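Local atomic coordinates of mRNA export factor (Human herpesvirus 1, PDB entry 4YXP), a protein that regulates viral gene expression, inhibits cellular splicing, helps shut off host protein synthesis and mediates nuclear export of viral intronless mRNAs. Residues D240-R243 / Q244-S248; V250-L253 / T254-I258; P261-V264 / H265-F269. One frame throughout, in Å; residues are numbered along the deposited sequence.

Contact 1. Residues D240-R243 / Q244-S248; sequences DTHR and QECSS. With ZN (zinc ion), chain D.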
ATOM      1  N   ASP B 240     -15.372 -13.365   0.705  1.00 31.80           N
ATOM      2  CA  ASP B 240     -16.768 -13.649   1.021  1.00 34.41           C
ATOM      3  C   ASP B 240     -16.932 -14.939   1.825  1.00 34.10           C
ATOM      4  O   ASP B 240     -17.651 -14.964   2.828  1.00 34.55           O
ATOM      5  CB  ASP B 240     -17.594 -13.742  -0.265  1.00 37.50           C
ATOM      6  CG  ASP B 240     -19.076 -13.975   0.006  1.00 41.40           C
ATOM      7  OD1 ASP B 240     -19.639 -13.279   0.878  1.00 42.16           O
ATOM      8  OD2 ASP B 240     -19.673 -14.855  -0.650  1.00 42.77           O
ATOM      9  N   THR B 241     -16.259 -16.001   1.388  1.00 33.75           N
ATOM     10  CA  THR B 241     -16.543 -17.351   1.878  1.00 35.77           C
ATOM     11  C   THR B 241     -15.763 -17.775   3.128  1.00 37.04           C
ATOM     12  O   THR B 241     -16.166 -18.712   3.820  1.00 38.74           O
ATOM     13  CB  THR B 241     -16.253 -18.396   0.786  1.00 34.11           C
ATOM     14  OG1 THR B 241     -14.866 -18.346   0.436  1.00 31.10           O
ATOM     15  CG2 THR B 241     -17.104 -18.130  -0.451  1.00 34.56           C
ATOM     16  N   HIS B 242     -14.647 -17.109   3.409  1.00 34.99           N
ATOM     17  CA  HIS B 242     -13.800 -17.493   4.536  1.00 35.59           C
ATOM     18  C   HIS B 242     -14.565 -17.424   5.862  1.00 37.00           C
ATOM     19  O   HIS B 242     -14.337 -18.236   6.762  1.00 38.26           O
ATOM     20  CB  HIS B 242     -12.556 -16.601   4.594  1.00 34.36           C
ATOM     21  CG  HIS B 242     -11.771 -16.734   5.864  1.00 34.30           C
ATOM     22  ND1 HIS B 242     -11.133 -17.903   6.228  1.00 34.41           N
ATOM     23  CD2 HIS B 242     -11.513 -15.845   6.852  1.00 33.82           C
ATOM     24  CE1 HIS B 242     -10.526 -17.728   7.386  1.00 34.78           C
ATOM     25  NE2 HIS B 242     -10.741 -16.487   7.789  1.00 33.79           N
ATOM     26  N   ARG B 243     -15.481 -16.467   5.971  1.00 37.84           N
ATOM     27  CA  ARG B 243     -16.240 -16.271   7.206  1.00 38.31           C
ATOM     28  C   ARG B 243     -17.093 -17.492   7.566  1.00 39.03           C
ATOM     29  O   ARG B 243     -17.536 -17.630   8.712  1.00 39.15           O
ATOM     30  CB  ARG B 243     -17.128 -15.027   7.090  1.00 37.86           C
ATOM     31  CG  ARG B 243     -18.223 -15.123   6.032  1.00 39.54           C
ATOM     32  CD  ARG B 243     -18.788 -13.749   5.691  1.00 39.19           C
ATOM     33  NE  ARG B 243     -17.814 -12.904   5.001  1.00 36.50           N
ATOM     34  CZ  ARG B 243     -17.938 -11.589   4.832  1.00 34.35           C
ATOM     35  NH1 ARG B 243     -18.996 -10.943   5.306  1.00 34.69           N
ATOM     36  NH2 ARG B 243     -16.999 -10.913   4.184  1.00 32.01           N
ATOM     37  N   GLN B 244     -17.318 -18.376   6.596  1.00 38.39           N
ATOM     38  CA  GLN B 244     -18.091 -19.595   6.836  1.00 41.33           C
ATOM     39  C   GLN B 244     -17.289 -20.634   7.622  1.00 44.78           C
ATOM     40  O   GLN B 244     -17.863 -21.487   8.299  1.00 46.31           O
ATOM     41  CB  GLN B 244     -18.557 -20.207   5.512  1.00 41.47           C
ATOM     42  CG  GLN B 244     -19.575 -19.374   4.751  1.00 43.18           C
ATOM     43  CD  GLN B 244     -20.031 -20.050   3.467  1.00 46.54           C
ATOM     44  OE1 GLN B 244     -20.243 -21.266   3.430  1.00 49.28           O
ATOM     45  NE2 GLN B 244     -20.180 -19.268   2.406  1.00 46.12           N
ATOM     46  N   GLU B 245     -15.964 -20.565   7.527  1.00 46.59           N
ATOM     47  CA  GLU B 245     -15.094 -21.520   8.210  1.00 49.79           C
ATOM     48  C   GLU B 245     -14.381 -20.887   9.405  1.00 46.33           C
ATOM     49  O   GLU B 245     -13.653 -21.568  10.124  1.00 47.19           O
ATOM     50  CB  GLU B 245     -14.060 -22.092   7.232  1.00 52.80           C
ATOM     51  CG  GLU B 245     -12.958 -21.115   6.833  1.00 53.19           C
ATOM     52  CD  GLU B 245     -12.022 -21.679   5.781  1.00 54.25           C
ATOM     53  OE1 GLU B 245     -12.125 -22.888   5.480  1.00 55.16           O
ATOM     54  OE2 GLU B 245     -11.187 -20.908   5.254  1.00 53.61           O
ATOM     55  N   CYS B 246     -14.599 -19.589   9.608  1.00 41.89           N
ATOM     56  CA  CYS B 246     -13.905 -18.830  10.647  1.00 38.26           C
ATOM     57  C   CYS B 246     -14.897 -18.216  11.635  1.00 39.04           C
ATOM     58  O   CYS B 246     -15.837 -17.536  11.233  1.00 40.90           O
ATOM     59  CB  CYS B 246     -13.048 -17.735  10.001  1.00 34.72           C
ATOM     60  SG  CYS B 246     -12.078 -16.747  11.146  1.00 32.64           S
ATOM     61  N   SER B 247     -14.683 -18.453  12.928  1.00 38.56           N
ATOM     62  CA  SER B 247     -15.625 -17.996  13.951  1.00 40.32           C
ATOM     63  C   SER B 247     -15.324 -16.583  14.460  1.00 36.71           C
ATOM     64  O   SER B 247     -16.081 -16.032  15.265  1.00 36.72           O
ATOM     65  CB  SER B 247     -15.635 -18.973  15.133  1.00 45.79           C
ATOM     66  OG  SER B 247     -14.352 -19.079  15.727  1.00 46.77           O
ATOM     67  N   SER B 248     -14.229 -15.992  13.991  1.00 34.91           N
ATOM     68  CA  SER B 248     -13.799 -14.685  14.488  1.00 33.45           C
ATOM     69  C   SER B 248     -14.651 -13.531  13.966  1.00 32.25           C
ATOM     70  O   SER B 248     -14.776 -13.328  12.754  1.00 32.00           O
ATOM     71  CB  SER B 248     -12.337 -14.427  14.118  1.00 32.91           C
ATOM     72  OG  SER B 248     -11.980 -13.089  14.424  1.00 33.04           O
TER
HETATM   73 ZN    ZN D 601     -10.565 -15.715   9.685  0.84 27.17          ZN
HETATM   74  O   HOH W   1     -20.326 -16.163   3.230  1.00 36.40           O
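H242 and C246 meet at the zinc ion, each giving it one ligand atom; in this CHC2-type zinc finger, C163 and C251 complete the site. The imidazole binds zinc through NE2, at 2.1 Å, and C246 SG binds it at 2.3 Å. Four residues along the chain, C246 lays its CB over one face of the ring, offset toward the rim and 3.8 Å from the centroid, a CH-pi contact. With SG anti to the backbone N (chi1 -178°), the sulfur goes past the ring to the metal. At the ring edge, H242 ND1 donates in the ring plane to the anti lone pair of E245 OE2, 3.2 Å away. Ring and carboxylate stand 82° apart, and this bond helps fix the rotation of the imidazole. The other oxygen of E245 makes a salt bridge with R168. The backbone itself turns tightly, with i to i+3 hydrogen bonds from Q244 N to T241 O (3.0 Å) and from E245 N to H242 O (2.9 Å). The segment carries the chain off helix 230-241 toward helix 249-259, where S248 is the N-cap; R243 lies against E252 and A255 of that helix, and D240 pairs with R34 of the second subunit.

Contact 2. Residues V250-L253 / T254-I258; sequences VCEL and TASHI. With ZN (zinc ion), chain D.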
ATOM      1  N   VAL B 250     -13.899 -10.246  14.418  1.00 31.32           N
ATOM      2  CA  VAL B 250     -13.054  -9.177  13.888  1.00 30.08           C
ATOM      3  C   VAL B 250     -12.487  -9.548  12.517  1.00 27.19           C
ATOM      4  O   VAL B 250     -12.252  -8.667  11.684  1.00 25.62           O
ATOM      5  CB  VAL B 250     -11.918  -8.805  14.873  1.00 32.63           C
ATOM      6  CG1 VAL B 250     -12.498  -8.227  16.159  1.00 33.64           C
ATOM      7  CG2 VAL B 250     -11.028 -10.003  15.176  1.00 34.88           C
ATOM      8  N   CYS B 251     -12.274 -10.836  12.266  1.00 27.34           N
ATOM      9  CA  CYS B 251     -11.839 -11.268  10.935  1.00 29.25           C
ATOM     10  C   CYS B 251     -12.933 -10.962   9.911  1.00 30.93           C
ATOM     11  O   CYS B 251     -12.651 -10.488   8.808  1.00 29.50           O
ATOM     12  CB  CYS B 251     -11.495 -12.764  10.912  1.00 31.31           C
ATOM     13  SG  CYS B 251     -10.868 -13.365   9.289  1.00 32.28           S
ATOM     14  N   GLU B 252     -14.180 -11.233  10.283  1.00 32.69           N
ATOM     15  CA  GLU B 252     -15.321 -10.955   9.413  1.00 33.28           C
ATOM     16  C   GLU B 252     -15.428  -9.455   9.135  1.00 31.68           C
ATOM     17  O   GLU B 252     -15.784  -9.037   8.033  1.00 30.26           O
ATOM     18  CB  GLU B 252     -16.613 -11.477  10.049  1.00 35.04           C
ATOM     19  CG  GLU B 252     -17.844 -11.377   9.161  1.00 34.99           C
ATOM     20  CD  GLU B 252     -19.086 -11.953   9.819  1.00 36.65           C
ATOM     21  OE1 GLU B 252     -19.260 -11.762  11.041  1.00 35.95           O
ATOM     22  OE2 GLU B 252     -19.889 -12.604   9.119  1.00 38.87           O
ATOM     23  N   LEU B 253     -15.101  -8.647  10.138  1.00 31.23           N
ATOM     24  CA  LEU B 253     -15.125  -7.194  10.005  1.00 30.96           C
ATOM     25  C   LEU B 253     -14.039  -6.717   9.036  1.00 25.81           C
ATOM     26  O   LEU B 253     -14.269  -5.839   8.198  1.00 24.55           O
ATOM     27  CB  LEU B 253     -14.939  -6.542  11.380  1.00 36.15           C
ATOM     28  CG  LEU B 253     -15.345  -5.079  11.578  1.00 41.30           C
ATOM     29  CD1 LEU B 253     -16.786  -4.834  11.174  1.00 45.21           C
ATOM     30  CD2 LEU B 253     -15.147  -4.686  13.038  1.00 42.05           C
ATOM     31  N   THR B 254     -12.855  -7.309   9.156  1.00 24.24           N
ATOM     32  CA  THR B 254     -11.726  -6.973   8.300  1.00 24.07           C
ATOM     33  C   THR B 254     -12.054  -7.298   6.842  1.00 25.23           C
ATOM     34  O   THR B 254     -11.861  -6.473   5.948  1.00 26.84           O
ATOM     35  CB  THR B 254     -10.455  -7.736   8.745  1.00 24.32           C
ATOM     36  OG1 THR B 254     -10.052  -7.277  10.042  1.00 23.95           O
ATOM     37  CG2 THR B 254      -9.308  -7.540   7.763  1.00 23.84           C
ATOM     38  N   ALA B 255     -12.555  -8.504   6.609  1.00 24.62           N
ATOM     39  CA  ALA B 255     -12.887  -8.939   5.258  1.00 25.12           C
ATOM     40  C   ALA B 255     -13.952  -8.039   4.644  1.00 26.62           C
ATOM     41  O   ALA B 255     -13.875  -7.682   3.470  1.00 25.94           O
ATOM     42  CB  ALA B 255     -13.355 -10.383   5.267  1.00 25.85           C
ATOM     43  N   SER B 256     -14.941  -7.663   5.445  1.00 28.63           N
ATOM     44  CA  SER B 256     -16.065  -6.881   4.945  1.00 31.48           C
ATOM     45  C   SER B 256     -15.642  -5.461   4.583  1.00 31.92           C
ATOM     46  O   SER B 256     -16.119  -4.901   3.597  1.00 32.40           O
ATOM     47  CB  SER B 256     -17.193  -6.841   5.979  1.00 31.95           C
ATOM     48  OG  SER B 256     -17.752  -8.129   6.174  1.00 31.93           O
ATOM     49  N   HIS B 257     -14.741  -4.881   5.371  1.00 31.03           N
ATOM     50  CA  HIS B 257     -14.346  -3.492   5.167  1.00 30.83           C
ATOM     51  C   HIS B 257     -13.408  -3.354   3.968  1.00 29.72           C
ATOM     52  O   HIS B 257     -13.346  -2.299   3.340  1.00 31.38           O
ATOM     53  CB  HIS B 257     -13.682  -2.930   6.425  1.00 31.40           C
ATOM     54  CG  HIS B 257     -13.762  -1.441   6.543  1.00 32.31           C
ATOM     55  ND1 HIS B 257     -14.463  -0.655   5.644  1.00 32.51           N
ATOM     56  CD2 HIS B 257     -13.246  -0.585   7.454  1.00 32.52           C
ATOM     57  CE1 HIS B 257     -14.363   0.609   5.997  1.00 32.36           C
ATOM     58  NE2 HIS B 257     -13.630   0.684   7.096  1.00 32.01           N
ATOM     59  N   ILE B 258     -12.677  -4.420   3.657  1.00 27.09           N
ATOM     60  CA  ILE B 258     -11.873  -4.463   2.438  1.00 25.47           C
ATOM     61  C   ILE B 258     -12.806  -4.450   1.227  1.00 26.12           C
ATOM     62  O   ILE B 258     -12.576  -3.725   0.260  1.00 25.95           O
ATOM     63  CB  ILE B 258     -10.946  -5.698   2.426  1.00 25.68           C
ATOM     64  CG1 ILE B 258      -9.864  -5.551   3.502  1.00 24.78           C
ATOM     65  CG2 ILE B 258     -10.300  -5.892   1.047  1.00 25.60           C
ATOM     66  CD1 ILE B 258      -9.046  -6.803   3.740  1.00 24.45           C
TER
HETATM   67 ZN    ZN D 601     -10.565 -15.715   9.685  0.84 27.17          ZN
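Helix 249-259 carries the last ligand of the CHC2-type zinc finger, and one turn of it joins 250-253 to 254-258. C251 supplies that ligand: its SG, anti to the backbone N (chi1 -177°), leaves the helix and binds the zinc ion at 2.4 Å, while its carbonyl serves the helix itself, accepting A255 N at 3.0 Å in a nearly straight bond. T254 N to V250 O at 2.9 Å and H257 N to L253 O at 3.0 Å belong to the same i to i+4 ladder.

E252 O is gripped twice, by the backbone N and by the hydroxyl of S256. S256 OG lies beside its own backbone N (chi1 -66°), folded back toward the preceding turn, and donates to E252 O over 2.9 Å. The two donors come at this oxygen from opposite faces of the carbonyl plane. This is the familiar serine-to-backbone bond of a helix, which satisfies a hydroxyl on a buried side. The same OG also receives a weak bond from R243 NH1.

T254 sets OG1 3.1 Å from V250 O, and its CB rests near C251 O. A255 packs against L239 of helix 230-241 and against the side chain of R243, where the helices at either end of the metal loop meet. The second subunit packs on the helix as well: M39, V38 and C105, all of that other chain, lie against L253 and H257, against S256 and against T254 respectively. Near the helix end, H257 ND1 bonds to the carbonyl of A260.

Contact 3. Residues P261-V264 / H265-F269; sequences PPYV and HGKYF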
ATOM      1  N   PRO B 261     -15.235  -0.367   1.385  1.00 34.52           N
ATOM      2  CA  PRO B 261     -14.282   0.561   2.015  1.00 34.72           C
ATOM      3  C   PRO B 261     -14.770   1.938   2.518  1.00 35.28           C
ATOM      4  O   PRO B 261     -13.963   2.617   3.148  1.00 35.69           O
ATOM      5  CB  PRO B 261     -13.243   0.782   0.906  1.00 35.62           C
ATOM      6  CG  PRO B 261     -13.972   0.542  -0.361  1.00 36.57           C
ATOM      7  CD  PRO B 261     -14.997  -0.506  -0.065  1.00 36.19           C
ATOM      8  N   PRO B 262     -16.022   2.355   2.249  1.00 34.47           N
ATOM      9  CA  PRO B 262     -16.365   3.695   2.751  1.00 33.95           C
ATOM     10  C   PRO B 262     -16.118   3.883   4.253  1.00 32.54           C
ATOM     11  O   PRO B 262     -16.446   3.003   5.048  1.00 33.23           O
ATOM     12  CB  PRO B 262     -17.856   3.812   2.427  1.00 36.15           C
ATOM     13  CG  PRO B 262     -18.035   2.957   1.223  1.00 36.67           C
ATOM     14  CD  PRO B 262     -17.108   1.790   1.426  1.00 35.44           C
ATOM     15  N   TYR B 263     -15.546   5.026   4.620  1.00 31.46           N
ATOM     16  CA  TYR B 263     -15.161   5.303   6.005  1.00 31.96           C
ATOM     17  C   TYR B 263     -16.358   5.291   6.947  1.00 32.75           C
ATOM     18  O   TYR B 263     -17.425   5.810   6.622  1.00 32.94           O
ATOM     19  CB  TYR B 263     -14.449   6.656   6.096  1.00 31.25           C
ATOM     20  CG  TYR B 263     -14.073   7.071   7.503  1.00 29.93           C
ATOM     21  CD1 TYR B 263     -12.883   6.646   8.079  1.00 28.51           C
ATOM     22  CD2 TYR B 263     -14.902   7.897   8.251  1.00 30.69           C
ATOM     23  CE1 TYR B 263     -12.532   7.022   9.369  1.00 28.87           C
ATOM     24  CE2 TYR B 263     -14.563   8.278   9.545  1.00 30.96           C
ATOM     25  CZ  TYR B 263     -13.377   7.840  10.096  1.00 29.42           C
ATOM     26  OH  TYR B 263     -13.032   8.218  11.374  1.00 29.04           O
ATOM     27  N   VAL B 264     -16.163   4.703   8.124  1.00 32.50           N
ATOM     28  CA  VAL B 264     -17.196   4.667   9.152  1.00 34.34           C
ATOM     29  C   VAL B 264     -16.616   5.157  10.477  1.00 34.77           C
ATOM     30  O   VAL B 264     -17.215   5.994  11.151  1.00 36.61           O
ATOM     31  CB  VAL B 264     -17.785   3.250   9.300  1.00 35.56           C
ATOM     32  CG1 VAL B 264     -18.770   3.182  10.463  1.00 36.92           C
ATOM     33  CG2 VAL B 264     -18.466   2.821   8.004  1.00 37.23           C
ATOM     34  N   HIS B 265     -15.446   4.635  10.836  1.00 32.96           N
ATOM     35  CA  HIS B 265     -14.822   4.923  12.124  1.00 31.75           C
ATOM     36  C   HIS B 265     -13.341   4.555  12.076  1.00 30.90           C
ATOM     37  O   HIS B 265     -12.948   3.690  11.302  1.00 30.08           O
ATOM     38  CB  HIS B 265     -15.541   4.146  13.234  1.00 31.77           C
ATOM     39  CG  HIS B 265     -14.936   4.311  14.594  1.00 29.72           C
ATOM     40  ND1 HIS B 265     -15.468   5.152  15.546  1.00 30.07           N
ATOM     41  CD2 HIS B 265     -13.856   3.728  15.168  1.00 27.96           C
ATOM     42  CE1 HIS B 265     -14.738   5.088  16.646  1.00 29.84           C
ATOM     43  NE2 HIS B 265     -13.753   4.231  16.442  1.00 28.53           N
ATOM     44  N   GLY B 266     -12.519   5.217  12.888  1.00 31.39           N
ATOM     45  CA  GLY B 266     -11.125   4.824  13.037  1.00 29.58           C
ATOM     46  C   GLY B 266     -10.100   5.944  13.071  1.00 27.24           C
ATOM     47  O   GLY B 266      -8.954   5.722  13.458  1.00 27.79           O
ATOM     48  N   LYS B 267     -10.495   7.138  12.647  1.00 24.80           N
ATOM     49  CA  LYS B 267      -9.635   8.313  12.746  1.00 24.15           C
ATOM     50  C   LYS B 267     -10.101   9.157  13.927  1.00 25.21           C
ATOM     51  O   LYS B 267     -11.305   9.321  14.120  1.00 25.98           O
ATOM     52  CB  LYS B 267      -9.676   9.132  11.457  1.00 24.94           C
ATOM     53  CG  LYS B 267      -8.929   8.514  10.276  1.00 25.77           C
ATOM     54  CD  LYS B 267      -7.413   8.486  10.488  1.00 26.40           C
ATOM     55  CE  LYS B 267      -6.823   9.893  10.547  1.00 26.83           C
ATOM     56  NZ  LYS B 267      -5.357   9.875  10.769  1.00 25.71           N
ATOM     57  N   TYR B 268      -9.161   9.694  14.708  1.00 26.45           N
ATOM     58  CA  TYR B 268      -9.523  10.424  15.928  1.00 28.27           C
ATOM     59  C   TYR B 268      -9.107  11.901  15.936  1.00 31.03           C
ATOM     60  O   TYR B 268      -9.855  12.742  16.441  1.00 32.20           O
ATOM     61  CB  TYR B 268      -8.939   9.694  17.142  1.00 26.92           C
ATOM     62  CG  TYR B 268      -9.458   8.281  17.209  1.00 27.33           C
ATOM     63  CD1 TYR B 268     -10.746   8.021  17.651  1.00 28.89           C
ATOM     64  CD2 TYR B 268      -8.684   7.212  16.778  1.00 27.92           C
ATOM     65  CE1 TYR B 268     -11.242   6.736  17.685  1.00 30.77           C
ATOM     66  CE2 TYR B 268      -9.172   5.922  16.809  1.00 29.06           C
ATOM     67  CZ  TYR B 268     -10.453   5.690  17.260  1.00 30.36           C
ATOM     68  OH  TYR B 268     -10.944   4.407  17.295  1.00 30.23           O
ATOM     69  N   PHE B 269      -7.941  12.237  15.388  1.00 30.90           N
ATOM     70  CA  PHE B 269      -7.567  13.651  15.291  1.00 30.24           C
ATOM     71  C   PHE B 269      -6.508  13.941  14.231  1.00 30.22           C
ATOM     72  O   PHE B 269      -5.846  13.036  13.720  1.00 30.04           O
ATOM     73  CB  PHE B 269      -7.074  14.172  16.651  1.00 29.04           C
ATOM     74  CG  PHE B 269      -5.856  13.457  17.181  1.00 27.79           C
ATOM     75  CD1 PHE B 269      -4.583  13.871  16.824  1.00 27.33           C
ATOM     76  CD2 PHE B 269      -5.988  12.383  18.048  1.00 26.51           C
ATOM     77  CE1 PHE B 269      -3.462  13.219  17.306  1.00 25.47           C
ATOM     78  CE2 PHE B 269      -4.870  11.722  18.536  1.00 24.76           C
ATOM     79  CZ  PHE B 269      -3.605  12.142  18.165  1.00 24.58           C
TER
HETATM   80  O   HOH W   2     -14.044   2.936   8.802  1.00 25.68           O
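From Y263 to K267 the chain runs without regular secondary structure, extended at Y263, H265 and K267 but bent at V264 and again at G266, a turn that G266 makes with a positive phi (138°), a conformation readily taken by glycine. Y263 lies along the chain that follows it. Its ring, with CG anti to the backbone N (chi1 177°), reaches forward over H265, whose N sits over the centre of one face, 3.8 Å above the plane. At the ring's far end K267 N, in the plane of the ring at its edge, donates to Y263 OH at 3.0 Å. The K267 CB packs against the same hydroxyl at 3.5 Å. On the same side of the ring as H265 N, a water bridges V264 N and H265 O, both at 2.8 Å.

This is part of the C-terminal tail, residues 263-275, important for homodimerization, and it lies along the second subunit in the intertwined dimer. The bent lysine chain carries NZ to a salt bridge with E121 and to S118, both of the second subunit, and the other carboxylate oxygen of that E121 takes the backbone N of Y268 and F269. R103 of the second subunit bonds to G266 O. Within the tail, H265 NE2 donates to Y268 OH at 2.9 Å, the hydroxyl lying out of the imidazole plane; V58 and A99, both of the second subunit, pack on H265 and Y268.

Overall arrangement
The chain is the folded C-terminal domain of the longer protein, and the three contacts follow one another near its end; each is local, and none nests in or crosses another. Contact 1 turns the chain off helix 230-241 and contact 2 is a turn of helix 249-259. The loop between these helices is closed by zinc, which takes ligands from both contacts and C163 of helix 146-167, near its C-terminal end; their centres are about 10 Å apart, and R243 of contact 1 touches S256, E252 and A255 of contact 2. Contact 3 begins just past helix 249-259, where H257 touches the carbonyl of P262. From there the tail leaves the zinc-bound helices for the second subunit, which all three contacts touch.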